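Local coordinates for protein glutathione S-transferase (Pseudomonas fluorescens, PDB 3M3M) that binds glutathione and probably catalyses its conjugation to electrophilic substrates, at residues C15-L20 and L164-H169; P150-E155 and Q185-R190; F113-E118 and E126-L131. All coordinates share one frame; numbering follows the deposited sequence.

Interaction 1 of 3, residues C15-L20 and L164-H169; sequences CYKIKL and LYAYTH
Tyr16 meets two rings of the facing segment, those of Tyr165 and His169. With CG anti to the backbone N (chi1 177°), Tyr16 sets its ring against Ala166 and His169. Tyr16 CE2 comes within 3.5 Å of His169 CE1, the two planes inclined at 44°. Tyr165 CE2 lies at the edge of the Tyr16 ring, near its plane and 3.6 Å from Tyr16 OH; that hydroxyl is hydrogen-bonded to the carbonyl of Val198, and Tyr165 OH to Gln192. The aliphatic contacts centre on Ala166, whose CB touches Lys17 CG at 3.6 Å and Tyr16 CD2 at 4.0 Å. Leu20 CD2 adds a looser touch on Tyr165 CD2. Among the polar groups, His169 ND1 donates to Ala166 O at 2.8 Å from above the carbonyl plane, which restrains the imidazole beside Tyr16. The extended Lys17 chain runs past Ala166 to a salt bridge with Glu100 and a hydrogen bond to Ser69 of the glutathione site. The two short helical segments cross at 125°, burying part of the interface between the thioredoxin-like N-terminal domain and the helical C-terminal domain of the glutathione transferase fold, next to the pocket where Tyr167 touches bound glutathione.

Interaction 2 of 3, residues P150-E155 and Q185-R190; sequences PYLVGE and QAWMQR
Trp187 turns the edge of its indole to the 150-155 loop: CD1 lies 3.5 Å from Pro150 O, in the ring plane. Tyr151 CD1 approaches the same Trp187 CD1 at 4.1 Å, and Leu152 CD1 reaches the benzo side loosely. The indole NE1 is hydrogen-bonded to Asp161, whose carboxylate also takes the backbone N-H of Leu152, so one acceptor ties loop and helix together. One turn on, Arg190 binds the loop side-on. Its chain bends at chi3 (-89°), bringing both NE (3.1 Å) and NH2 (2.9 Å) to Pro150 O; NH2 sits on a lone pair in the carbonyl plane, NE tilted 31° from it. Pro150 CB lies over one guanidinium face and Ala186 O over the centre of the other, so the flat group is sandwiched as well as bonded. Nearer the backbone, Arg190 CB packs 3.7 Å from Tyr151 OH, and a water joins that hydroxyl (2.7 Å) to Arg190 O (3.0 Å). A leucine in place of Arg190 removes both N-H donors, and Pro150 O would probably be left without its partners in 185-190 and the loop less firmly held to the helix. Helix 182-192 thus holds the loop between helices 125-146 and 159-168: Trp187 packs on Met142 and Leu146 of the former and Tyr165 of the latter, while Leu152 reaches Trp96 of helix 87-117.

Interaction 3 of 3, residues F113-E118 and E126-L131; sequences FIQLYE and EEYLKL
The Tyr128 ring is approached obliquely by Ile114, whose CG2 stands 3.9 Å from Tyr128 CD1, and near its plane, at the hydroxyl edge, by the amide end of Gln115. Amide and ring planes stand 57° apart, and Gln115 CB comes 4.1 Å from Tyr128 CE1, so the base of the glutamine chain packs on the ring as its polar end draws near the hydroxyl. On its own helix Tyr128 also meets the ring of His132. The second flat group is the carboxylate of Glu127: Ile114 CD1 lies above its plane, 3.7 Å from Glu127 CD, while OE2 is in a salt bridge with Arg124.

Ile114 carries most of the apolar contact and uses its two branches differently. CG2 is anti to the backbone N and goes to the tyrosine; CG1 lies beside that N (chi1 -72°) and carries CD1 off at roughly a right angle to that branch, to Glu127 and to Leu131 CD1 at 3.6 Å. Leu131 packs in turn on Tyr107 and Val110, farther back along helix 87-117. Both segments flank the short connection between helices 87-117 and 125-146, and their axes, inclined at 119°, stay 11.0 Å apart, a separation bridged by these side chains. Residues 113-117 make a wider pi-type turn, and the backbone of Ile114 is hydrogen-bonded to Leu120 of the connection.

Chemically the contact is graded. A buried isoleucine meets tyrosine and leucine carbons at its middle, with partly exposed Gln115 and Glu127 at its margins. Much of the cohesion probably comes from the apolar fit around Ile114, which has the largest share of the buried surface, and the Arg124 salt bridge gives the Glu127 carboxylate a charged partner while Ile114 CD1 lies over its face.

How the interactions relate
From the N terminus, the chain first lays down 15-20, in the thioredoxin-like domain, which stays without its partner for 143 residues. Within that long loop, interaction 3 closes a short one, joining the end of helix 87-117 to the start of helix 125-146; it is nested in interaction 1. Segment 150-155 follows, then 164-169 closes interaction 1, and 185-190 closes interaction 2, so these two cross. They also touch: Leu164 CD1 lies 3.4 Å from Leu152 CD1, and Trp187 CH2 packs on the backbone at Leu164 and Tyr165. Interaction 1 joins the two domains; interaction 2 fixes the loop before helix 159-168 to helix 182-192, about 27 Å from interaction 3 between centres.

Interaction 1 of 3, residues C15-L20 and L164-H169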
loop_
_atom_site.group_PDB
_atom_site.type_symbol
_atom_site.label_atom_id
_atom_site.label_comp_id
_atom_site.label_asym_id
_atom_site.label_seq_id
_atom_site.Cartn_x
_atom_site.Cartn_y
_atom_site.Cartn_z
ATOM N N CYS A 15 3.636 4.114 -2.067
ATOM C CA CYS A 15 4.234 4.178 -3.404
ATOM C C CYS A 15 4.556 2.780 -3.968
ATOM O O CYS A 15 4.434 2.559 -5.204
ATOM C CB CYS A 15 5.553 4.994 -3.305
ATOM S SG CYS A 15 5.235 6.736 -2.868
ATOM N N TYR A 16 4.983 1.840 -3.095
ATOM C CA TYR A 16 5.168 0.469 -3.524
ATOM C C TYR A 16 3.907 -0.137 -4.172
ATOM O O TYR A 16 3.966 -0.870 -5.185
ATOM C CB TYR A 16 5.599 -0.390 -2.324
ATOM C CG TYR A 16 5.749 -1.869 -2.682
ATOM C CD1 TYR A 16 6.328 -2.299 -3.938
ATOM C CD2 TYR A 16 5.267 -2.828 -1.764
ATOM C CE1 TYR A 16 6.431 -3.707 -4.225
ATOM C CE2 TYR A 16 5.364 -4.231 -2.042
ATOM C CZ TYR A 16 5.988 -4.626 -3.274
ATOM O OH TYR A 16 6.035 -5.989 -3.567
ATOM N N LYS A 17 2.701 0.190 -3.640
ATOM C CA LYS A 17 1.493 -0.253 -4.294
ATOM C C LYS A 17 1.475 0.071 -5.774
ATOM O O LYS A 17 1.045 -0.796 -6.566
ATOM C CB LYS A 17 0.247 0.521 -3.731
ATOM C CG LYS A 17 -0.053 0.217 -2.270
ATOM C CD LYS A 17 -1.014 1.271 -1.722
ATOM C CE LYS A 17 -1.215 1.046 -0.230
ATOM N NZ LYS A 17 -2.177 2.071 0.369
ATOM N N ILE A 18 1.965 1.261 -6.158
ATOM C CA ILE A 18 1.906 1.708 -7.554
ATOM C C ILE A 18 3.047 1.041 -8.378
ATOM O O ILE A 18 2.809 0.587 -9.524
ATOM C CB ILE A 18 1.987 3.218 -7.614
ATOM C CG1 ILE A 18 0.921 3.869 -6.647
ATOM C CG2 ILE A 18 1.723 3.678 -9.047
ATOM C CD1 ILE A 18 -0.501 3.233 -6.722
ATOM N N LYS A 19 4.221 0.930 -7.789
ATOM C CA LYS A 19 5.330 0.158 -8.478
ATOM C C LYS A 19 4.803 -1.254 -8.777
ATOM O O LYS A 19 4.958 -1.789 -9.896
ATOM C CB LYS A 19 6.560 0.077 -7.544
ATOM C CG LYS A 19 7.700 -0.756 -8.233
ATOM C CD LYS A 19 8.807 -1.100 -7.221
ATOM C CE LYS A 19 9.863 -2.041 -7.937
ATOM N NZ LYS A 19 11.021 -2.308 -6.973
ATOM N N LEU A 20 4.252 -1.902 -7.740
ATOM C CA LEU A 20 3.753 -3.286 -7.958
ATOM C C LEU A 20 2.666 -3.367 -9.037
ATOM O O LEU A 20 2.737 -4.194 -9.970
ATOM C CB LEU A 20 3.163 -3.806 -6.609
ATOM C CG LEU A 20 2.651 -5.275 -6.629
ATOM C CD1 LEU A 20 3.717 -6.333 -7.328
ATOM C CD2 LEU A 20 2.383 -5.676 -5.129
ATOM N N LEU A 164 -3.269 -3.889 0.797
ATOM C CA LEU A 164 -2.895 -4.384 2.142
ATOM C C LEU A 164 -1.513 -5.074 2.182
ATOM O O LEU A 164 -0.877 -5.098 3.268
ATOM C CB LEU A 164 -4.000 -5.288 2.722
ATOM C CG LEU A 164 -5.170 -4.364 3.210
ATOM C CD1 LEU A 164 -6.450 -4.987 3.227
ATOM C CD2 LEU A 164 -4.854 -3.809 4.573
ATOM N N TYR A 165 -1.020 -5.606 1.042
ATOM C CA TYR A 165 0.273 -6.274 1.066
ATOM C C TYR A 165 1.376 -5.266 1.270
ATOM O O TYR A 165 2.382 -5.595 1.919
ATOM C CB TYR A 165 0.483 -6.965 -0.277
ATOM C CG TYR A 165 1.807 -7.698 -0.379
ATOM C CD1 TYR A 165 1.958 -9.015 0.208
ATOM C CD2 TYR A 165 2.888 -7.090 -1.005
ATOM C CE1 TYR A 165 3.188 -9.664 0.146
ATOM C CE2 TYR A 165 4.159 -7.759 -1.030
ATOM C CZ TYR A 165 4.263 -8.991 -0.442
ATOM O OH TYR A 165 5.526 -9.624 -0.492
ATOM N N ALA A 166 1.181 -4.046 0.731
ATOM C CA ALA A 166 2.303 -3.097 0.673
ATOM C C ALA A 166 2.915 -2.851 2.056
ATOM O O ALA A 166 4.150 -2.939 2.174
ATOM C CB ALA A 166 1.864 -1.738 -0.004
ATOM N N TYR A 167 2.121 -2.523 3.086
ATOM C CA TYR A 167 2.724 -2.386 4.361
ATOM C C TYR A 167 2.684 -3.710 5.158
ATOM O O TYR A 167 3.518 -3.866 6.056
ATOM C CB TYR A 167 1.962 -1.315 5.199
ATOM C CG TYR A 167 2.435 0.081 4.756
ATOM C CD1 TYR A 167 3.702 0.561 5.168
ATOM C CD2 TYR A 167 1.567 0.892 4.041
ATOM C CE1 TYR A 167 4.125 1.889 4.762
ATOM C CE2 TYR A 167 1.948 2.218 3.685
ATOM C CZ TYR A 167 3.205 2.697 4.061
ATOM O OH TYR A 167 3.598 4.013 3.614
ATOM N N THR A 168 1.693 -4.543 4.914
ATOM C CA THR A 168 1.706 -5.754 5.794
ATOM C C THR A 168 3.021 -6.560 5.596
ATOM O O THR A 168 3.547 -7.081 6.566
ATOM C CB THR A 168 0.503 -6.645 5.539
ATOM O OG1 THR A 168 -0.717 -5.894 5.750
ATOM C CG2 THR A 168 0.480 -7.853 6.545
ATOM N N HIS A 169 3.488 -6.678 4.379
ATOM C CA HIS A 169 4.699 -7.473 4.127
ATOM C C HIS A 169 5.950 -6.948 4.865
ATOM O O HIS A 169 6.903 -7.751 5.007
ATOM C CB HIS A 169 4.929 -7.683 2.602
ATOM C CG HIS A 169 5.865 -6.701 1.986
ATOM N ND1 HIS A 169 5.543 -5.384 1.765
ATOM C CD2 HIS A 169 7.126 -6.869 1.493
ATOM C CE1 HIS A 169 6.547 -4.768 1.158
ATOM N NE2 HIS A 169 7.542 -5.643 1.015
#

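Interaction 2 of 3, residues P150-E155 and Q185-R190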
loop_
_atom_site.group_PDB
_atom_site.type_symbol
_atom_site.label_atom_id
_atom_site.label_comp_id
_atom_site.label_asym_id
_atom_site.label_seq_id
_atom_site.Cartn_x
_atom_site.Cartn_y
_atom_site.Cartn_z
ATOM N N PRO A 150 -8.626 -17.367 -0.033
ATOM C CA PRO A 150 -7.182 -17.263 -0.200
ATOM C C PRO A 150 -6.731 -15.807 -0.536
ATOM O O PRO A 150 -5.538 -15.480 -0.374
ATOM C CB PRO A 150 -6.933 -18.109 -1.475
ATOM C CG PRO A 150 -8.199 -18.132 -2.148
ATOM C CD PRO A 150 -9.266 -18.120 -1.130
ATOM N N TYR A 151 -7.667 -15.002 -0.992
ATOM C CA TYR A 151 -7.366 -13.540 -1.178
ATOM C C TYR A 151 -8.462 -12.818 -0.410
ATOM O O TYR A 151 -9.385 -13.471 0.153
ATOM C CB TYR A 151 -7.407 -13.134 -2.651
ATOM C CG TYR A 151 -6.239 -13.744 -3.396
ATOM C CD1 TYR A 151 -4.939 -13.224 -3.271
ATOM C CD2 TYR A 151 -6.429 -14.843 -4.203
ATOM C CE1 TYR A 151 -3.846 -13.821 -3.973
ATOM C CE2 TYR A 151 -5.339 -15.458 -4.871
ATOM C CZ TYR A 151 -4.077 -14.915 -4.768
ATOM O OH TYR A 151 -3.036 -15.490 -5.514
ATOM N N LEU A 152 -8.329 -11.496 -0.284
ATOM C CA LEU A 152 -9.323 -10.818 0.588
ATOM C C LEU A 152 -10.700 -10.870 0.001
ATOM O O LEU A 152 -11.688 -10.902 0.784
ATOM C CB LEU A 152 -8.877 -9.328 0.857
ATOM C CG LEU A 152 -7.645 -9.366 1.767
ATOM C CD1 LEU A 152 -7.045 -7.952 1.689
ATOM C CD2 LEU A 152 -7.983 -9.716 3.215
ATOM N N VAL A 153 -10.794 -10.862 -1.346
ATOM C CA VAL A 153 -12.080 -10.904 -2.011
ATOM C C VAL A 153 -12.118 -12.216 -2.814
ATOM O O VAL A 153 -11.615 -12.274 -3.950
ATOM C CB VAL A 153 -12.364 -9.670 -2.898
ATOM C CG1 VAL A 153 -13.761 -9.744 -3.584
ATOM C CG2 VAL A 153 -12.292 -8.288 -2.043
ATOM N N GLY A 154 -12.617 -13.276 -2.150
ATOM C CA GLY A 154 -12.744 -14.568 -2.817
ATOM C C GLY A 154 -11.465 -15.178 -3.337
ATOM O O GLY A 154 -10.456 -15.252 -2.619
ATOM N N GLU A 155 -11.555 -15.720 -4.552
ATOM C CA GLU A 155 -10.470 -16.502 -5.123
ATOM C C GLU A 155 -9.610 -15.741 -6.044
ATOM O O GLU A 155 -8.826 -16.398 -6.794
ATOM C CB GLU A 155 -11.106 -17.686 -5.972
ATOM C CG GLU A 155 -11.858 -18.684 -5.139
ATOM C CD GLU A 155 -10.903 -19.712 -4.495
ATOM O OE1 GLU A 155 -9.818 -20.018 -5.091
ATOM O OE2 GLU A 155 -11.245 -20.264 -3.418
ATOM N N GLN A 185 0.560 -14.914 6.541
ATOM C CA GLN A 185 1.815 -15.360 5.932
ATOM C C GLN A 185 1.535 -16.178 4.683
ATOM O O GLN A 185 2.225 -16.002 3.661
ATOM C CB GLN A 185 2.677 -16.115 6.989
ATOM C CG GLN A 185 3.131 -15.316 8.139
ATOM C CD GLN A 185 3.951 -16.227 9.123
ATOM O OE1 GLN A 185 3.469 -17.313 9.525
ATOM N NE2 GLN A 185 5.119 -15.744 9.546
ATOM N N ALA A 186 0.522 -17.053 4.670
ATOM C CA ALA A 186 0.280 -17.890 3.483
ATOM C C ALA A 186 -0.267 -17.023 2.336
ATOM O O ALA A 186 -0.009 -17.235 1.182
ATOM C CB ALA A 186 -0.749 -19.043 3.824
ATOM N N TRP A 187 -1.059 -15.994 2.699
ATOM C CA TRP A 187 -1.496 -15.027 1.676
ATOM C C TRP A 187 -0.327 -14.214 1.085
ATOM O O TRP A 187 -0.272 -13.971 -0.167
ATOM C CB TRP A 187 -2.545 -14.130 2.342
ATOM C CG TRP A 187 -2.908 -12.856 1.613
ATOM C CD1 TRP A 187 -3.795 -12.664 0.621
ATOM C CD2 TRP A 187 -2.411 -11.563 1.994
ATOM N NE1 TRP A 187 -3.848 -11.276 0.278
ATOM C CE2 TRP A 187 -3.051 -10.590 1.152
ATOM C CE3 TRP A 187 -1.494 -11.163 2.982
ATOM C CZ2 TRP A 187 -2.780 -9.165 1.253
ATOM C CZ3 TRP A 187 -1.210 -9.731 3.104
ATOM C CH2 TRP A 187 -1.877 -8.777 2.232
HETATM N N MSE A 188 0.621 -13.776 1.943
HETATM C CA MSE A 188 1.777 -13.023 1.444
HETATM C C MSE A 188 2.489 -13.971 0.435
HETATM O O MSE A 188 2.976 -13.528 -0.584
HETATM C CB MSE A 188 2.758 -12.735 2.548
HETATM C CG MSE A 188 2.239 -11.554 3.321
HETATM SE SE MSE A 188 3.190 -11.147 4.981
HETATM C CE MSE A 188 5.155 -11.244 4.454
ATOM N N GLN A 189 2.693 -15.228 0.840
ATOM C CA GLN A 189 3.220 -16.218 -0.156
ATOM C C GLN A 189 2.523 -16.320 -1.506
ATOM O O GLN A 189 3.203 -16.335 -2.545
ATOM C CB GLN A 189 3.346 -17.603 0.518
ATOM C CG GLN A 189 4.701 -17.799 0.942
ATOM C CD GLN A 189 5.409 -18.256 -0.282
ATOM O OE1 GLN A 189 4.759 -18.887 -1.154
ATOM N NE2 GLN A 189 6.683 -17.920 -0.423
ATOM N N ARG A 190 1.185 -16.317 -1.536
ATOM C CA ARG A 190 0.407 -16.316 -2.737
ATOM C C ARG A 190 0.608 -15.041 -3.572
ATOM O O ARG A 190 0.750 -15.105 -4.764
ATOM C CB ARG A 190 -1.120 -16.462 -2.464
ATOM C CG ARG A 190 -1.391 -17.796 -1.867
ATOM C CD ARG A 190 -2.848 -18.214 -2.088
ATOM N NE ARG A 190 -3.432 -17.668 -0.955
ATOM C CZ ARG A 190 -3.496 -18.177 0.274
ATOM N NH1 ARG A 190 -3.136 -19.408 0.662
ATOM N NH2 ARG A 190 -3.995 -17.382 1.146
HETATM O O HOH W 1 -1.151 -14.015 -6.810
#

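Interaction 3 of 3, residues F113-E118 and E126-L131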
loop_
_atom_site.group_PDB
_atom_site.type_symbol
_atom_site.label_atom_id
_atom_site.label_comp_id
_atom_site.label_asym_id
_atom_site.label_seq_id
_atom_site.Cartn_x
_atom_site.Cartn_y
_atom_site.Cartn_z
ATOM N N PHE A 113 7.449 3.567 10.625
ATOM C CA PHE A 113 8.207 4.852 10.556
ATOM C C PHE A 113 8.945 5.118 11.863
ATOM O O PHE A 113 10.153 5.371 11.854
ATOM C CB PHE A 113 7.306 6.032 10.236
ATOM C CG PHE A 113 8.055 7.314 10.157
ATOM C CD1 PHE A 113 8.829 7.603 9.055
ATOM C CD2 PHE A 113 7.979 8.240 11.230
ATOM C CE1 PHE A 113 9.514 8.818 8.991
ATOM C CE2 PHE A 113 8.716 9.427 11.165
ATOM C CZ PHE A 113 9.478 9.691 10.066
ATOM N N ILE A 114 8.235 4.979 12.974
ATOM C CA ILE A 114 8.843 5.188 14.296
ATOM C C ILE A 114 10.036 4.283 14.517
ATOM O O ILE A 114 11.109 4.749 14.965
ATOM C CB ILE A 114 7.773 5.020 15.423
ATOM C CG1 ILE A 114 6.818 6.245 15.394
ATOM C CG2 ILE A 114 8.436 4.900 16.832
ATOM C CD1 ILE A 114 5.494 5.956 16.312
ATOM N N GLN A 115 9.880 2.989 14.251
ATOM C CA GLN A 115 10.947 2.032 14.534
ATOM C C GLN A 115 12.046 2.093 13.445
ATOM O O GLN A 115 13.210 2.190 13.745
ATOM C CB GLN A 115 10.387 0.632 14.594
ATOM C CG GLN A 115 11.435 -0.456 14.910
ATOM C CD GLN A 115 10.798 -1.809 15.153
ATOM O OE1 GLN A 115 9.611 -1.900 15.548
ATOM N NE2 GLN A 115 11.579 -2.886 14.920
ATOM N N LEU A 116 11.689 1.931 12.187
ATOM C CA LEU A 116 12.726 1.824 11.165
ATOM C C LEU A 116 13.367 3.222 10.862
ATOM O O LEU A 116 14.617 3.283 10.585
ATOM C CB LEU A 116 12.045 1.315 9.879
ATOM C CG LEU A 116 13.051 1.132 8.724
ATOM C CD1 LEU A 116 14.047 0.009 8.921
ATOM C CD2 LEU A 116 12.175 0.797 7.483
ATOM N N TYR A 117 12.541 4.280 10.802
ATOM C CA TYR A 117 13.054 5.608 10.369
ATOM C C TYR A 117 13.613 6.390 11.520
ATOM O O TYR A 117 14.553 7.143 11.314
ATOM C CB TYR A 117 12.073 6.452 9.636
ATOM C CG TYR A 117 11.904 6.053 8.207
ATOM C CD1 TYR A 117 12.550 6.778 7.207
ATOM C CD2 TYR A 117 11.118 4.943 7.846
ATOM C CE1 TYR A 117 12.419 6.425 5.870
ATOM C CE2 TYR A 117 10.978 4.577 6.488
ATOM C CZ TYR A 117 11.611 5.343 5.540
ATOM O OH TYR A 117 11.532 5.031 4.207
ATOM N N GLU A 118 13.017 6.219 12.702
ATOM C CA GLU A 118 13.467 7.019 13.851
ATOM C C GLU A 118 14.151 6.214 14.926
ATOM O O GLU A 118 14.539 6.809 15.956
ATOM C CB GLU A 118 12.329 7.862 14.412
ATOM C CG GLU A 118 11.954 8.969 13.428
ATOM C CD GLU A 118 10.958 10.003 13.919
ATOM O OE1 GLU A 118 10.218 9.677 14.853
ATOM O OE2 GLU A 118 10.907 11.130 13.346
ATOM N N GLU A 126 5.275 5.232 24.037
ATOM C CA GLU A 126 3.875 5.025 24.454
ATOM C C GLU A 126 2.953 5.012 23.189
ATOM O O GLU A 126 2.041 4.169 23.068
ATOM C CB GLU A 126 3.469 6.147 25.420
ATOM C CG GLU A 126 1.952 6.333 25.644
ATOM C CD GLU A 126 1.630 7.110 26.957
ATOM O OE1 GLU A 126 2.569 7.305 27.794
ATOM O OE2 GLU A 126 0.436 7.477 27.154
ATOM N N GLU A 127 3.146 5.985 22.319
ATOM C CA GLU A 127 2.438 6.107 21.002
ATOM C C GLU A 127 2.558 4.812 20.240
ATOM O O GLU A 127 1.551 4.270 19.753
ATOM C CB GLU A 127 3.035 7.238 20.170
ATOM C CG GLU A 127 2.513 7.330 18.763
ATOM C CD GLU A 127 3.186 8.410 17.926
ATOM O OE1 GLU A 127 4.082 9.096 18.447
ATOM O OE2 GLU A 127 2.816 8.539 16.733
ATOM N N TYR A 128 3.794 4.340 20.116
ATOM C CA TYR A 128 4.141 3.105 19.409
ATOM C C TYR A 128 3.421 1.890 19.962
ATOM O O TYR A 128 2.912 1.053 19.217
ATOM C CB TYR A 128 5.666 2.917 19.496
ATOM C CG TYR A 128 6.226 1.647 18.979
ATOM C CD1 TYR A 128 6.644 1.530 17.622
ATOM C CD2 TYR A 128 6.382 0.544 19.822
ATOM C CE1 TYR A 128 7.206 0.325 17.157
ATOM C CE2 TYR A 128 6.908 -0.650 19.376
ATOM C CZ TYR A 128 7.342 -0.758 18.042
ATOM O OH TYR A 128 7.956 -1.929 17.652
ATOM N N LEU A 129 3.362 1.786 21.284
ATOM C CA LEU A 129 2.629 0.651 21.855
ATOM C C LEU A 129 1.122 0.712 21.545
ATOM O O LEU A 129 0.568 -0.335 21.339
ATOM C CB LEU A 129 2.833 0.562 23.396
ATOM C CG LEU A 129 4.298 0.122 23.691
ATOM C CD1 LEU A 129 4.466 0.257 25.229
ATOM C CD2 LEU A 129 4.745 -1.262 23.143
ATOM N N LYS A 130 0.539 1.901 21.519
ATOM C CA LYS A 130 -0.896 2.073 21.143
ATOM C C LYS A 130 -1.086 1.683 19.659
ATOM O O LYS A 130 -2.072 0.993 19.304
ATOM C CB LYS A 130 -1.407 3.476 21.380
ATOM C CG LYS A 130 -1.422 3.898 22.933
ATOM C CD LYS A 130 -1.836 5.370 23.139
ATOM C CE LYS A 130 -2.395 5.584 24.561
ATOM N NZ LYS A 130 -1.369 5.279 25.606
ATOM N N LEU A 131 -0.142 2.106 18.805
ATOM C CA LEU A 131 -0.192 1.699 17.363
ATOM C C LEU A 131 -0.107 0.191 17.272
ATOM O O LEU A 131 -0.733 -0.430 16.449
ATOM C CB LEU A 131 0.968 2.347 16.594
ATOM C CG LEU A 131 1.037 3.867 16.638
ATOM C CD1 LEU A 131 2.318 4.317 15.855
ATOM C CD2 LEU A 131 -0.214 4.587 16.088
#